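PDB 3E1T: halogenase from Chondromyces crocatus, which is an FAD-dependent halogenase that probably chlorinates an intermediate or precursor of the natural product chondrochloren. Local coordinates for residues L324-M338 and L493-A503. Residues are numbered along the deposited sequence; the frame is centred on the assembly and turned at random.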
# COMPACT_ATOMS: atom_id res chain seq x y z
N LEU A 324 10.48 -8.95 -0.01
CA LEU A 324 11.93 -9.05 -0.23
C LEU A 324 12.77 -9.04 1.05
O LEU A 324 13.75 -9.79 1.15
CB LEU A 324 12.42 -7.91 -1.13
CG LEU A 324 13.91 -7.78 -1.48
CD1 LEU A 324 14.38 -8.91 -2.40
CD2 LEU A 324 14.15 -6.42 -2.12
N LEU A 325 12.43 -8.16 1.98
CA LEU A 325 13.15 -8.04 3.24
C LEU A 325 12.97 -9.29 4.10
O LEU A 325 13.90 -9.74 4.78
CB LEU A 325 12.66 -6.81 4.02
CG LEU A 325 12.95 -5.43 3.42
CD1 LEU A 325 12.25 -4.37 4.26
CD2 LEU A 325 14.44 -5.19 3.37
N VAL A 326 11.76 -9.83 4.10
CA VAL A 326 11.49 -11.04 4.88
C VAL A 326 12.17 -12.22 4.18
O VAL A 326 12.81 -13.04 4.84
CB VAL A 326 9.98 -11.28 5.11
CG1 VAL A 326 9.72 -12.70 5.60
CG2 VAL A 326 9.47 -10.31 6.12
N ALA A 327 12.07 -12.26 2.85
CA ALA A 327 12.72 -13.31 2.05
C ALA A 327 14.21 -13.38 2.34
O ALA A 327 14.74 -14.47 2.47
CB ALA A 327 12.48 -13.08 0.57
N ARG A 328 14.86 -12.22 2.44
CA ARG A 328 16.28 -12.14 2.78
C ARG A 328 16.60 -12.62 4.17
O ARG A 328 17.65 -13.24 4.40
CB ARG A 328 16.82 -10.72 2.62
CG ARG A 328 17.01 -10.31 1.19
CD ARG A 328 17.54 -8.90 1.09
NE ARG A 328 17.60 -8.51 -0.32
CZ ARG A 328 17.69 -7.26 -0.75
NH1 ARG A 328 17.72 -6.25 0.11
NH2 ARG A 328 17.73 -7.03 -2.05
N ALA A 329 15.72 -12.33 5.13
CA ALA A 329 15.91 -12.82 6.49
C ALA A 329 15.82 -14.35 6.48
O ALA A 329 16.70 -15.03 7.03
CB ALA A 329 14.90 -12.21 7.46
N ILE A 330 14.79 -14.87 5.81
CA ILE A 330 14.54 -16.30 5.73
C ILE A 330 15.63 -17.06 4.94
O ILE A 330 16.09 -18.11 5.40
CB ILE A 330 13.15 -16.61 5.14
CG1 ILE A 330 12.06 -16.14 6.10
CG2 ILE A 330 12.99 -18.11 4.85
CD1 ILE A 330 10.66 -16.20 5.53
N ASN A 331 16.04 -16.53 3.79
CA ASN A 331 17.10 -17.13 2.97
C ASN A 331 18.47 -17.11 3.65
O ASN A 331 19.29 -18.00 3.42
CB ASN A 331 17.20 -16.46 1.59
CG ASN A 331 16.05 -16.82 0.68
OD1 ASN A 331 15.37 -17.84 0.87
ND2 ASN A 331 15.83 -15.99 -0.35
N THR A 332 18.69 -16.11 4.51
CA THR A 332 19.96 -15.98 5.23
C THR A 332 20.02 -16.87 6.48
O THR A 332 21.08 -17.37 6.84
CB THR A 332 20.23 -14.51 5.61
OG1 THR A 332 20.20 -13.69 4.43
CG2 THR A 332 21.59 -14.36 6.27
N CYS A 333 18.88 -17.08 7.12
CA CYS A 333 18.79 -17.93 8.31
C CYS A 333 18.74 -19.42 7.94
O CYS A 333 19.30 -20.25 8.64
CB CYS A 333 17.57 -17.54 9.15
SG CYS A 333 17.76 -15.94 9.97
N LEU A 334 18.06 -19.74 6.84
CA LEU A 334 18.01 -21.11 6.35
C LEU A 334 19.35 -21.58 5.78
O LEU A 334 19.51 -22.76 5.46
CB LEU A 334 16.91 -21.27 5.30
CG LEU A 334 15.46 -21.20 5.78
CD1 LEU A 334 14.54 -21.31 4.58
CD2 LEU A 334 15.14 -22.28 6.80
N ALA A 335 20.29 -20.65 5.65
CA ALA A 335 21.65 -20.94 5.22
C ALA A 335 22.62 -20.91 6.41
O ALA A 335 23.84 -20.95 6.23
CB ALA A 335 22.08 -19.95 4.15
N GLY A 336 22.07 -20.84 7.62
CA GLY A 336 22.85 -20.92 8.86
C GLY A 336 23.78 -19.75 9.14
O GLY A 336 24.62 -19.82 10.04
N GLU A 337 23.64 -18.68 8.36
CA GLU A 337 24.42 -17.47 8.59
C GLU A 337 23.64 -16.44 9.39
O GLU A 337 22.41 -16.42 9.36
CB GLU A 337 24.93 -16.88 7.27
CG GLU A 337 24.06 -17.15 6.06
CD GLU A 337 24.52 -16.42 4.82
OE1 GLU A 337 25.75 -16.19 4.69
OE2 GLU A 337 23.66 -16.06 3.97
N MET A 338 24.38 -15.61 10.12
CA MET A 338 23.83 -14.59 11.03
C MET A 338 22.97 -15.22 12.13
O MET A 338 23.26 -16.33 12.59
CB MET A 338 23.06 -13.50 10.26
CG MET A 338 23.59 -13.23 8.87
SD MET A 338 23.50 -11.50 8.40
CE MET A 338 24.98 -10.90 9.21
N LEU A 493 23.99 -3.97 6.81
CA LEU A 493 23.81 -5.15 5.98
C LEU A 493 23.61 -4.76 4.53
O LEU A 493 22.99 -3.74 4.23
CB LEU A 493 22.62 -6.01 6.46
CG LEU A 493 22.74 -6.81 7.76
CD1 LEU A 493 21.51 -7.68 7.95
CD2 LEU A 493 23.99 -7.68 7.76
N VAL A 494 24.16 -5.57 3.63
CA VAL A 494 24.04 -5.37 2.19
C VAL A 494 23.55 -6.67 1.57
O VAL A 494 23.82 -7.74 2.11
CB VAL A 494 25.38 -4.93 1.53
CG1 VAL A 494 25.78 -3.53 2.00
CG2 VAL A 494 26.50 -5.92 1.82
N PRO A 495 22.81 -6.59 0.45
CA PRO A 495 22.40 -7.85 -0.17
C PRO A 495 23.57 -8.62 -0.77
O PRO A 495 24.57 -8.03 -1.20
CB PRO A 495 21.44 -7.40 -1.28
CG PRO A 495 21.07 -6.01 -0.95
CD PRO A 495 22.27 -5.43 -0.27
N SER A 496 23.43 -9.95 -0.79
CA SER A 496 24.29 -10.83 -1.55
C SER A 496 24.24 -10.47 -3.04
O SER A 496 23.29 -9.82 -3.49
CB SER A 496 23.81 -12.27 -1.36
OG SER A 496 22.45 -12.41 -1.73
N ARG A 497 25.27 -10.88 -3.79
CA ARG A 497 25.28 -10.71 -5.25
C ARG A 497 23.93 -11.10 -5.86
O ARG A 497 23.45 -10.44 -6.78
CB ARG A 497 26.41 -11.55 -5.88
CG ARG A 497 26.48 -11.46 -7.41
CD ARG A 497 27.52 -12.41 -8.00
NE ARG A 497 27.05 -13.03 -9.24
CZ ARG A 497 27.81 -13.76 -10.07
NH1 ARG A 497 29.10 -13.95 -9.81
NH2 ARG A 497 27.27 -14.28 -11.16
N ASP A 498 23.34 -12.16 -5.32
CA ASP A 498 22.05 -12.66 -5.77
C ASP A 498 20.91 -11.68 -5.47
O ASP A 498 19.91 -11.64 -6.19
CB ASP A 498 21.76 -13.99 -5.06
CG ASP A 498 20.78 -14.85 -5.81
OD1 ASP A 498 20.39 -14.48 -6.95
OD2 ASP A 498 20.40 -15.91 -5.26
N GLY A 499 21.07 -10.90 -4.40
CA GLY A 499 20.02 -9.99 -3.92
C GLY A 499 18.90 -10.71 -3.19
O GLY A 499 17.88 -10.10 -2.85
N LEU A 500 19.09 -12.01 -2.93
CA LEU A 500 18.07 -12.86 -2.33
C LEU A 500 18.31 -13.13 -0.84
O LEU A 500 17.45 -13.70 -0.17
CB LEU A 500 17.94 -14.18 -3.09
CG LEU A 500 17.33 -14.19 -4.50
CD1 LEU A 500 17.16 -15.63 -5.00
CD2 LEU A 500 15.99 -13.47 -4.56
N ALA A 501 19.48 -12.73 -0.35
CA ALA A 501 19.85 -12.88 1.06
C ALA A 501 20.76 -11.72 1.50
O ALA A 501 21.07 -10.84 0.69
CB ALA A 501 20.55 -14.22 1.28
N TRP A 502 21.19 -11.73 2.76
CA TRP A 502 22.10 -10.70 3.29
C TRP A 502 23.55 -11.16 3.28
O TRP A 502 23.84 -12.33 3.53
CB TRP A 502 21.71 -10.32 4.72
CG TRP A 502 20.35 -9.67 4.85
CD1 TRP A 502 19.26 -10.18 5.50
CD2 TRP A 502 19.95 -8.40 4.32
NE1 TRP A 502 18.21 -9.30 5.42
CE2 TRP A 502 18.60 -8.20 4.70
CE3 TRP A 502 20.60 -7.40 3.57
CZ2 TRP A 502 17.88 -7.05 4.34
CZ3 TRP A 502 19.88 -6.25 3.22
CH2 TRP A 502 18.54 -6.09 3.61
N ALA A 503 24.47 -10.22 3.01
CA ALA A 503 25.90 -10.53 2.91
C ALA A 503 26.62 -10.50 4.26
O ALA A 503 27.32 -11.46 4.61
CB ALA A 503 26.59 -9.58 1.93
O HOH W 1 15.69 -8.80 6.28
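The Arg328 side chain reaches out from the helix as an extended chain across one face of the Trp502 indole, with CD 3.7 Å from the centroid of the six-membered ring as a CH-pi contact. Beyond it the guanidinium stands steeply to the indole, the planes 73° apart, in an off-centre cation-pi contact. Its NE and NH2 grip Gly499 O side-on, NE at 3.0 Å, while Pro495 CG lies over one guanidinium face and Leu324 CG over the other. Cutting Arg328 back to an alanine is likely to leave Gly499 O without its two arginine donors and to uncover one face of the indole. The indole is held at its edge too: a water accepts from Trp502 NE1 and donates to Leu325 O. Next along, Asn331 ND2 donates to Leu500 O at 2.8 Å, the acceptor lying close to the Asn331 amide plane. Thr332 OG1, placed beside its backbone N (chi1 -56°), donates to Arg328 O and accepts an almost straight bond from Trp502 N (174°). Past this tightly packed part the contact thins to Met338 CE on Leu493 CD2, 3.7 Å apart, where both side chains are partly exposed. The helix ends in a Schellman motif with Gly336 at C-prime, and the chain's last modelled residues clasp this helix of the FAD-binding, Rossmann-type domain.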